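Local coordinates for protein ribonucleoside-diphosphate reductase (Pseudomonas aeruginosa, PDB 5IM3) that probably catalyses the reduction of ribonucleoside diphosphates to deoxyribonucleotides, the precursors of DNA, with electrons from thioredoxin, and binds dATP as an allosteric enzyme with ATP cones, at residues Q320-F323 against M324-A327; D546-R549 against K550-M554; M663-Q666 against D667-L671. One frame throughout, in Å; residues are numbered along the deposited sequence.

Interaction 1: Q320-F323 against M324-A327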
ATOM      1  N   GLN A 320      22.302 -54.388  11.581  1.00 55.64           N
ATOM      2  CA  GLN A 320      23.728 -54.686  11.489  1.00 56.76           C
ATOM      3  C   GLN A 320      24.058 -55.461  10.222  1.00 55.23           C
ATOM      4  O   GLN A 320      25.173 -55.348   9.701  1.00 54.57           O
ATOM      5  CB  GLN A 320      24.194 -55.461  12.721  1.00 55.86           C
ATOM      6  CG  GLN A 320      24.007 -54.712  14.029  1.00 57.33           C
ATOM      7  CD  GLN A 320      24.621 -53.321  13.999  1.00 58.12           C
ATOM      8  OE1 GLN A 320      25.822 -53.165  13.783  1.00 57.54           O
ATOM      9  NE2 GLN A 320      23.792 -52.301  14.201  1.00 57.18           N
ATOM     10  N   ILE A 321      23.112 -56.254   9.716  1.00 55.25           N
ATOM     11  CA  ILE A 321      23.326 -56.933   8.446  1.00 54.90           C
ATOM     12  C   ILE A 321      23.228 -55.939   7.297  1.00 53.07           C
ATOM     13  O   ILE A 321      23.923 -56.080   6.285  1.00 52.24           O
ATOM     14  CB  ILE A 321      22.326 -58.099   8.304  1.00 57.27           C
ATOM     15  CG1 ILE A 321      22.788 -59.278   9.175  1.00 59.00           C
ATOM     16  CG2 ILE A 321      22.169 -58.525   6.844  1.00 55.65           C
ATOM     17  CD1 ILE A 321      21.824 -60.453   9.217  1.00 59.91           C
ATOM     18  N   PHE A 322      22.379 -54.919   7.433  1.00 49.80           N
ATOM     19  CA  PHE A 322      22.351 -53.840   6.452  1.00 50.90           C
ATOM     20  C   PHE A 322      23.720 -53.183   6.330  1.00 49.84           C
ATOM     21  O   PHE A 322      24.258 -53.042   5.226  1.00 49.20           O
ATOM     22  CB  PHE A 322      21.287 -52.809   6.837  1.00 52.41           C
ATOM     23  CG  PHE A 322      21.415 -51.498   6.108  1.00 49.47           C
ATOM     24  CD1 PHE A 322      21.012 -51.378   4.788  1.00 49.67           C
ATOM     25  CD2 PHE A 322      21.936 -50.386   6.748  1.00 50.15           C
ATOM     26  CE1 PHE A 322      21.128 -50.170   4.119  1.00 48.87           C
ATOM     27  CE2 PHE A 322      22.053 -49.176   6.087  1.00 47.99           C
ATOM     28  CZ  PHE A 322      21.647 -49.067   4.772  1.00 48.16           C
ATOM     29  N   PHE A 323      24.306 -52.782   7.461  1.00 52.52           N
ATOM     30  CA  PHE A 323      25.625 -52.162   7.421  1.00 52.86           C
ATOM     31  C   PHE A 323      26.669 -53.121   6.872  1.00 51.95           C
ATOM     32  O   PHE A 323      27.606 -52.693   6.188  1.00 50.69           O
ATOM     33  CB  PHE A 323      26.028 -51.680   8.818  1.00 52.97           C
ATOM     34  CG  PHE A 323      25.275 -50.465   9.287  1.00 55.36           C
ATOM     35  CD1 PHE A 323      25.070 -49.386   8.443  1.00 53.60           C
ATOM     36  CD2 PHE A 323      24.769 -50.404  10.578  1.00 56.98           C
ATOM     37  CE1 PHE A 323      24.378 -48.270   8.871  1.00 53.12           C
ATOM     38  CE2 PHE A 323      24.076 -49.287  11.013  1.00 55.94           C
ATOM     39  CZ  PHE A 323      23.880 -48.218  10.152  1.00 56.54           C
ATOM     40  N   MET A 324      26.521 -54.416   7.151  1.00 49.36           N
ATOM     41  CA  MET A 324      27.475 -55.393   6.641  1.00 53.34           C
ATOM     42  C   MET A 324      27.320 -55.575   5.134  1.00 51.53           C
ATOM     43  O   MET A 324      28.313 -55.777   4.427  1.00 52.64           O
ATOM     44  CB  MET A 324      27.300 -56.725   7.377  1.00 54.26           C
ATOM     45  CG  MET A 324      28.286 -57.813   6.970  1.00 56.59           C
ATOM     46  SD  MET A 324      30.013 -57.365   7.253  1.00 58.90           S
ATOM     47  CE  MET A 324      30.106 -57.484   9.039  1.00 58.79           C
ATOM     48  N   ARG A 325      26.087 -55.502   4.620  1.00 52.34           N
ATOM     49  CA  ARG A 325      25.892 -55.578   3.174  1.00 53.11           C
ATOM     50  C   ARG A 325      26.582 -54.421   2.470  1.00 52.19           C
ATOM     51  O   ARG A 325      27.240 -54.606   1.442  1.00 55.66           O
ATOM     52  CB  ARG A 325      24.406 -55.581   2.813  1.00 53.28           C
ATOM     53  CG  ARG A 325      24.163 -55.037   1.390  1.00 54.76           C
ATOM     54  CD  ARG A 325      22.755 -55.238   0.897  1.00 53.58           C
ATOM     55  NE  ARG A 325      21.790 -54.352   1.544  1.00 54.16           N
ATOM     56  CZ  ARG A 325      21.556 -53.091   1.190  1.00 54.69           C
ATOM     57  NH1 ARG A 325      22.230 -52.523   0.196  1.00 55.91           N
ATOM     58  NH2 ARG A 325      20.643 -52.386   1.841  1.00 55.51           N
ATOM     59  N   VAL A 326      26.404 -53.205   2.987  1.00 52.70           N
ATOM     60  CA  VAL A 326      27.020 -52.042   2.356  1.00 52.09           C
ATOM     61  C   VAL A 326      28.534 -52.180   2.391  1.00 51.52           C
ATOM     62  O   VAL A 326      29.223 -51.924   1.394  1.00 50.44           O
ATOM     63  CB  VAL A 326      26.550 -50.745   3.043  1.00 48.96           C
ATOM     64  CG1 VAL A 326      27.149 -49.523   2.353  1.00 49.95           C
ATOM     65  CG2 VAL A 326      25.033 -50.666   3.044  1.00 47.47           C
ATOM     66  N   ALA A 327      29.070 -52.605   3.536  1.00 49.18           N
ATOM     67  CA  ALA A 327      30.506 -52.805   3.664  1.00 50.68           C
ATOM     68  C   ALA A 327      30.999 -53.845   2.668  1.00 49.68           C
ATOM     69  O   ALA A 327      32.015 -53.643   1.995  1.00 50.27           O
ATOM     70  CB  ALA A 327      30.845 -53.223   5.095  1.00 51.42           C
TER
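Helix 319-330 of the all-alpha domain carries F322 one turn before R325 and V326, and F322 meets both. V326 CG2 sits over one face of the F322 ring, 4.3 Å from its centroid. It lies 18° off the ring normal, so its C-H bonds form a CH-pi contact. The methyl is displaced toward the rim, where it is 4.1 Å from F322 CE1. The two side chains lie side by side and point the same way. CG of F322 is anti to the backbone N (chi1 165°), which turns the ring along the helix toward V326.

R325 comes to the same ring differently. Its NH2 lies near the ring plane, at the edge, 3.1 Å from F322 CD1. The ring and guanidinium planes are 69° apart. The approach is thus neither a stack nor a face-on cation-pi contact. The guanidinium is held from outside the pair: NE makes a salt bridge to E317, and NH1 is hydrogen-bonded to A363 O. These bonds probably fix how the guanidinium turns beside the ring.

The backbone bonds are regular i to i+4 pairs. V326 N donates to F322 O at 3.1 Å, which joins the backbones of the CH-pi pair. R325 N donates in the same way to I321 O, and A327 N to F323 O. V326 CG2 also touches F322 O, at 3.3 Å.

All the touching residues are buried. F308 meets the F322 ring edge-to-face. Helix 337-349 packs on F323 and M324, and helix 250-267 on I321 and R325. A buried aromatic residue is thus paired along one alpha-helix with an i+4 aliphatic group and an i+3 arginine, within the all-alpha domain.

Interaction 2: D546-R549 against K550-M554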
ATOM      1  N   ASP A 546      22.486  -2.495 -11.154  1.00 60.43           N
ATOM      2  CA  ASP A 546      21.090  -2.750 -11.498  1.00 59.05           C
ATOM      3  C   ASP A 546      20.837  -4.236 -11.717  1.00 55.81           C
ATOM      4  O   ASP A 546      19.809  -4.768 -11.283  1.00 57.27           O
ATOM      5  CB  ASP A 546      20.699  -1.951 -12.742  1.00 59.12           C
ATOM      6  CG  ASP A 546      20.699  -0.454 -12.501  1.00 62.15           C
ATOM      7  OD1 ASP A 546      20.695  -0.034 -11.324  1.00 62.98           O
ATOM      8  OD2 ASP A 546      20.691   0.305 -13.494  1.00 63.20           O
ATOM      9  N   LEU A 547      21.757  -4.923 -12.393  1.00 51.31           N
ATOM     10  CA  LEU A 547      21.598  -6.360 -12.585  1.00 50.60           C
ATOM     11  C   LEU A 547      21.788  -7.102 -11.268  1.00 49.52           C
ATOM     12  O   LEU A 547      21.063  -8.059 -10.973  1.00 48.58           O
ATOM     13  CB  LEU A 547      22.584  -6.857 -13.643  1.00 46.88           C
ATOM     14  CG  LEU A 547      22.464  -8.323 -14.058  1.00 46.19           C
ATOM     15  CD1 LEU A 547      21.089  -8.611 -14.644  1.00 46.50           C
ATOM     16  CD2 LEU A 547      23.560  -8.685 -15.056  1.00 46.26           C
ATOM     17  N   TRP A 548      22.757  -6.665 -10.464  1.00 48.71           N
ATOM     18  CA  TRP A 548      22.957  -7.237  -9.137  1.00 48.93           C
ATOM     19  C   TRP A 548      21.688  -7.125  -8.298  1.00 51.43           C
ATOM     20  O   TRP A 548      21.257  -8.098  -7.666  1.00 50.08           O
ATOM     21  CB  TRP A 548      24.134  -6.527  -8.466  1.00 49.57           C
ATOM     22  CG  TRP A 548      24.418  -6.913  -7.046  1.00 49.31           C
ATOM     23  CD1 TRP A 548      24.317  -6.111  -5.946  1.00 50.78           C
ATOM     24  CD2 TRP A 548      24.878  -8.184  -6.574  1.00 48.92           C
ATOM     25  NE1 TRP A 548      24.679  -6.805  -4.818  1.00 51.07           N
ATOM     26  CE2 TRP A 548      25.027  -8.081  -5.175  1.00 50.91           C
ATOM     27  CE3 TRP A 548      25.175  -9.401  -7.194  1.00 48.53           C
ATOM     28  CZ2 TRP A 548      25.458  -9.148  -4.388  1.00 48.42           C
ATOM     29  CZ3 TRP A 548      25.601 -10.461  -6.407  1.00 47.60           C
ATOM     30  CH2 TRP A 548      25.738 -10.325  -5.022  1.00 47.78           C
ATOM     31  N   ARG A 549      21.060  -5.944  -8.299  1.00 51.90           N
ATOM     32  CA  ARG A 549      19.816  -5.757  -7.556  1.00 54.22           C
ATOM     33  C   ARG A 549      18.727  -6.699  -8.055  1.00 50.64           C
ATOM     34  O   ARG A 549      17.979  -7.274  -7.255  1.00 48.12           O
ATOM     35  CB  ARG A 549      19.359  -4.299  -7.666  1.00 58.07           C
ATOM     36  CG  ARG A 549      17.988  -4.019  -7.061  1.00 61.22           C
ATOM     37  CD  ARG A 549      17.599  -2.546  -7.176  1.00 66.99           C
ATOM     38  NE  ARG A 549      18.386  -1.690  -6.290  1.00 70.78           N
ATOM     39  CZ  ARG A 549      18.095  -0.419  -6.018  1.00 76.79           C
ATOM     40  NH1 ARG A 549      17.027   0.155  -6.561  1.00 78.88           N
ATOM     41  NH2 ARG A 549      18.869   0.283  -5.197  1.00 78.52           N
ATOM     42  N   LYS A 550      18.619  -6.866  -9.374  1.00 52.79           N
ATOM     43  CA  LYS A 550      17.634  -7.791  -9.926  1.00 53.40           C
ATOM     44  C   LYS A 550      17.927  -9.221  -9.490  1.00 52.70           C
ATOM     45  O   LYS A 550      17.006  -9.985  -9.174  1.00 52.08           O
ATOM     46  CB  LYS A 550      17.619  -7.682 -11.450  1.00 55.75           C
ATOM     47  CG  LYS A 550      16.590  -8.564 -12.142  1.00 56.22           C
ATOM     48  CD  LYS A 550      15.173  -8.109 -11.832  1.00 60.10           C
ATOM     49  CE  LYS A 550      14.158  -8.850 -12.681  1.00 60.84           C
ATOM     50  NZ  LYS A 550      12.763  -8.438 -12.362  1.00 64.28           N
ATOM     51  N   MET A 551      19.205  -9.600  -9.464  1.00 47.50           N
ATOM     52  CA  MET A 551      19.572 -10.944  -9.034  1.00 47.34           C
ATOM     53  C   MET A 551      19.159 -11.191  -7.587  1.00 47.31           C
ATOM     54  O   MET A 551      18.636 -12.262  -7.259  1.00 46.82           O
ATOM     55  CB  MET A 551      21.078 -11.152  -9.213  1.00 45.72           C
ATOM     56  CG  MET A 551      21.539 -11.098 -10.667  1.00 47.34           C
ATOM     57  SD  MET A 551      23.297 -10.732 -10.860  1.00 48.74           S
ATOM     58  CE  MET A 551      24.040 -12.172 -10.082  1.00 48.29           C
ATOM     59  N   LEU A 552      19.373 -10.209  -6.707  1.00 49.05           N
ATOM     60  CA  LEU A 552      19.035 -10.412  -5.300  1.00 49.70           C
ATOM     61  C   LEU A 552      17.529 -10.373  -5.069  1.00 48.08           C
ATOM     62  O   LEU A 552      17.022 -11.100  -4.209  1.00 49.24           O
ATOM     63  CB  LEU A 552      19.737  -9.369  -4.431  1.00 49.01           C
ATOM     64  CG  LEU A 552      21.267  -9.382  -4.504  1.00 49.97           C
ATOM     65  CD1 LEU A 552      21.844  -8.323  -3.575  1.00 50.68           C
ATOM     66  CD2 LEU A 552      21.838 -10.762  -4.176  1.00 49.18           C
ATOM     67  N   SER A 553      16.799  -9.557  -5.828  1.00 46.74           N
ATOM     68  CA  SER A 553      15.352  -9.500  -5.650  1.00 48.69           C
ATOM     69  C   SER A 553      14.687 -10.789  -6.117  1.00 47.67           C
ATOM     70  O   SER A 553      13.705 -11.238  -5.514  1.00 46.19           O
ATOM     71  CB  SER A 553      14.773  -8.292  -6.389  1.00 50.58           C
ATOM     72  OG  SER A 553      14.920  -8.431  -7.787  1.00 57.55           O
ATOM     73  N   MET A 554      15.207 -11.404  -7.188  1.00 47.09           N
ATOM     74  CA  MET A 554      14.672 -12.693  -7.624  1.00 45.15           C
ATOM     75  C   MET A 554      15.020 -13.796  -6.633  1.00 44.46           C
ATOM     76  O   MET A 554      14.183 -14.654  -6.332  1.00 44.52           O
ATOM     77  CB  MET A 554      15.199 -13.045  -9.015  1.00 45.36           C
ATOM     78  CG  MET A 554      14.599 -12.223 -10.146  1.00 46.50           C
ATOM     79  SD  MET A 554      12.810 -12.407 -10.283  1.00 51.95           S
ATOM     80  CE  MET A 554      12.252 -10.937  -9.408  1.00 50.41           C
TER
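L552 covers one face of the W548 indole with both of its methyls. CD1 lies toward the rim, 3.4 Å from W548 NE1 and 3.6 Å from W548 CE2. CD2 stands over the six-membered ring, 4.1 Å from its centroid and 17° off the normal, in a CH-pi contact. M551 meets the same indole from another direction. Its CE is 4.2 Å from W548 CE3, and the two side chains cross at about a right angle. The sulfur of M551 then turns to L547, with SD 4.1 Å from L547 CG. The M551 chain bends at chi3 (64°), which carries CE from the sulfur toward the indole.

These residues lie on helix 544-558 of the barrel domain, which leads into strand 562-565 of the mixed sheet. The helix is amphipathic here: L547, W548, M551 and L552 are buried, while D546 and R549 are exposed. L552 N donates to W548 O at 3.0 Å, so the two residues also share a backbone bond. On the outer side, S553 OG donates to K550 O at 2.9 Å. M554 N reaches the same oxygen from the same face of its plane.

In the second shell, D889 accepts a hydrogen bond from W548 NE1, and Y892 touches both W548 and L552. F491 packs on W548 and M551. K550 NZ forms a salt bridge with E466.

Interaction 3: M663-Q666 against D667-L671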
ATOM      1  N   MET A 663      29.168 -33.734   9.124  1.00 49.75           N
ATOM      2  CA  MET A 663      27.845 -33.490   9.681  1.00 51.16           C
ATOM      3  C   MET A 663      27.942 -33.519  11.199  1.00 52.49           C
ATOM      4  O   MET A 663      28.947 -33.948  11.774  1.00 51.28           O
ATOM      5  CB  MET A 663      26.813 -34.507   9.169  1.00 50.26           C
ATOM      6  CG  MET A 663      27.173 -35.963   9.401  1.00 52.60           C
ATOM      7  SD  MET A 663      25.848 -37.072   8.870  1.00 55.08           S
ATOM      8  CE  MET A 663      26.580 -38.666   9.212  1.00 52.46           C
ATOM      9  N   GLY A 664      26.878 -33.046  11.846  1.00 51.76           N
ATOM     10  CA  GLY A 664      26.882 -32.904  13.287  1.00 51.05           C
ATOM     11  C   GLY A 664      27.661 -31.712  13.792  1.00 52.38           C
ATOM     12  O   GLY A 664      28.053 -31.693  14.962  1.00 54.28           O
ATOM     13  N   PHE A 665      27.892 -30.708  12.943  1.00 52.92           N
ATOM     14  CA  PHE A 665      28.693 -29.557  13.350  1.00 54.83           C
ATOM     15  C   PHE A 665      28.012 -28.785  14.472  1.00 54.29           C
ATOM     16  O   PHE A 665      28.635 -28.464  15.490  1.00 59.69           O
ATOM     17  CB  PHE A 665      28.948 -28.644  12.149  1.00 53.30           C
ATOM     18  CG  PHE A 665      29.862 -27.491  12.451  1.00 55.32           C
ATOM     19  CD1 PHE A 665      31.237 -27.640  12.368  1.00 56.41           C
ATOM     20  CD2 PHE A 665      29.347 -26.261  12.826  1.00 57.37           C
ATOM     21  CE1 PHE A 665      32.081 -26.583  12.648  1.00 57.10           C
ATOM     22  CE2 PHE A 665      30.186 -25.201  13.110  1.00 57.81           C
ATOM     23  CZ  PHE A 665      31.555 -25.363  13.017  1.00 58.07           C
ATOM     24  N   GLN A 666      26.726 -28.472  14.301  1.00 52.02           N
ATOM     25  CA  GLN A 666      26.002 -27.749  15.340  1.00 55.04           C
ATOM     26  C   GLN A 666      25.999 -28.534  16.644  1.00 55.32           C
ATOM     27  O   GLN A 666      26.207 -27.967  17.722  1.00 56.79           O
ATOM     28  CB  GLN A 666      24.574 -27.458  14.872  1.00 52.91           C
ATOM     29  CG  GLN A 666      23.640 -26.897  15.942  1.00 58.49           C
ATOM     30  CD  GLN A 666      23.978 -25.472  16.338  1.00 58.35           C
ATOM     31  OE1 GLN A 666      23.343 -24.524  15.879  1.00 58.57           O
ATOM     32  NE2 GLN A 666      24.977 -25.316  17.196  1.00 57.37           N
ATOM     33  N   ASP A 667      25.778 -29.849  16.565  1.00 57.64           N
ATOM     34  CA  ASP A 667      25.806 -30.677  17.764  1.00 55.59           C
ATOM     35  C   ASP A 667      27.204 -30.738  18.366  1.00 57.01           C
ATOM     36  O   ASP A 667      27.348 -30.820  19.590  1.00 59.80           O
ATOM     37  CB  ASP A 667      25.298 -32.081  17.438  1.00 53.95           C
ATOM     38  CG  ASP A 667      23.812 -32.104  17.124  1.00 54.25           C
ATOM     39  OD1 ASP A 667      23.187 -31.022  17.111  1.00 54.44           O
ATOM     40  OD2 ASP A 667      23.270 -33.203  16.879  1.00 51.82           O
ATOM     41  N   ALA A 668      28.243 -30.694  17.531  1.00 57.79           N
ATOM     42  CA  ALA A 668      29.601 -30.642  18.061  1.00 59.35           C
ATOM     43  C   ALA A 668      29.847 -29.339  18.812  1.00 59.78           C
ATOM     44  O   ALA A 668      30.578 -29.322  19.807  1.00 60.73           O
ATOM     45  CB  ALA A 668      30.616 -30.812  16.930  1.00 55.95           C
ATOM     46  N   LEU A 669      29.256 -28.235  18.342  1.00 59.26           N
ATOM     47  CA  LEU A 669      29.348 -26.975  19.074  1.00 59.80           C
ATOM     48  C   LEU A 669      28.696 -27.091  20.446  1.00 62.52           C
ATOM     49  O   LEU A 669      29.246 -26.613  21.445  1.00 63.22           O
ATOM     50  CB  LEU A 669      28.694 -25.846  18.272  1.00 58.28           C
ATOM     51  CG  LEU A 669      29.374 -25.377  16.987  1.00 56.09           C
ATOM     52  CD1 LEU A 669      28.497 -24.353  16.283  1.00 56.10           C
ATOM     53  CD2 LEU A 669      30.747 -24.791  17.264  1.00 57.50           C
ATOM     54  N   TYR A 670      27.518 -27.717  20.515  1.00 63.73           N
ATOM     55  CA  TYR A 670      26.853 -27.910  21.799  1.00 65.23           C
ATOM     56  C   TYR A 670      27.772 -28.607  22.793  1.00 68.44           C
ATOM     57  O   TYR A 670      27.887 -28.191  23.951  1.00 72.03           O
ATOM     58  CB  TYR A 670      25.568 -28.724  21.615  1.00 65.00           C
ATOM     59  CG  TYR A 670      24.460 -28.034  20.842  1.00 62.13           C
ATOM     60  CD1 TYR A 670      24.328 -26.650  20.844  1.00 61.23           C
ATOM     61  CD2 TYR A 670      23.534 -28.777  20.120  1.00 60.11           C
ATOM     62  CE1 TYR A 670      23.310 -26.026  20.143  1.00 60.12           C
ATOM     63  CE2 TYR A 670      22.516 -28.164  19.414  1.00 59.61           C
ATOM     64  CZ  TYR A 670      22.407 -26.789  19.430  1.00 60.51           C
ATOM     65  OH  TYR A 670      21.391 -26.177  18.732  1.00 60.08           O
ATOM     66  N   LEU A 671      28.434 -29.683  22.356  1.00 67.97           N
ATOM     67  CA  LEU A 671      29.279 -30.451  23.264  1.00 69.71           C
ATOM     68  C   LEU A 671      30.445 -29.637  23.799  1.00 70.35           C
ATOM     69  O   LEU A 671      30.990 -29.977  24.853  1.00 73.03           O
ATOM     70  CB  LEU A 671      29.802 -31.703  22.558  1.00 68.86           C
ATOM     71  CG  LEU A 671      28.750 -32.754  22.203  1.00 68.89           C
ATOM     72  CD1 LEU A 671      29.386 -33.923  21.466  1.00 67.97           C
ATOM     73  CD2 LEU A 671      28.030 -33.244  23.455  1.00 68.94           C
TER
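Q666 has CG anti to its own N (chi1 171°) and then bends at chi2 (71°), which brings its amide over the Y670 ring, one turn on. Y670 has CG anti to its carbonyl carbon, beside the backbone N, which sets its ring next to Q666. The amide lies flat over one face of the ring, and the two planes are only 4° apart. Q666 NE2 is 3.5 Å from Y670 CE1, and Q666 CD is 3.7 Å from Y670 CZ. The amide therefore covers the hydroxyl end of the ring. Q666 OE1 accepts from the backbone N of T788, and Y670 OH is hydrogen-bonded to the T788 hydroxyl. This pair of bonds probably keeps amide and ring parallel.

Next to the amide, L669 CD1 packs against F665 CE2 at 3.7 Å and also comes close to Q666 NE2. A cation-pi contact with R866 also involves the F665 ring.

G664 is the N-cap residue, with a positive phi that favours glycine. Its O takes the first bond of the helix, from A668 N at 2.8 Å. Y670 N donates to Q666 O at 3.1 Å, linking the backbones of the two residues whose amide and ring lie face to face.

M663 ends strand 659-663, which runs parallel to strand 600-608, and its backbone bonds to I607 and L609. The chain then turns at G664 into helix 665-672, whose F665 and L669 pack on helix 679-707 while D667 touches helix 807-815.

Overall arrangement
All three are local contacts within single helices, and none touches another. Interactions 1 and 3 are wholly buried, whereas interaction 2 is partly buried and has an exposed side. Interaction 1 belongs to the all-alpha domain; interactions 2 and 3 share the barrel domain but sit on different helices, with centres about 35 Å apart. Interactions 1 and 2 lie on opposite sides of the chain's centre. Each sets aromatic rings against neighbours three to four residues away. The partners are a valine methyl and an arginine in interaction 1 and purely apolar side chains in interaction 2. In interaction 3, at a helix start beside a strand, a buried amide lies on a tyrosine ring and a leucine packs on a phenylalanine.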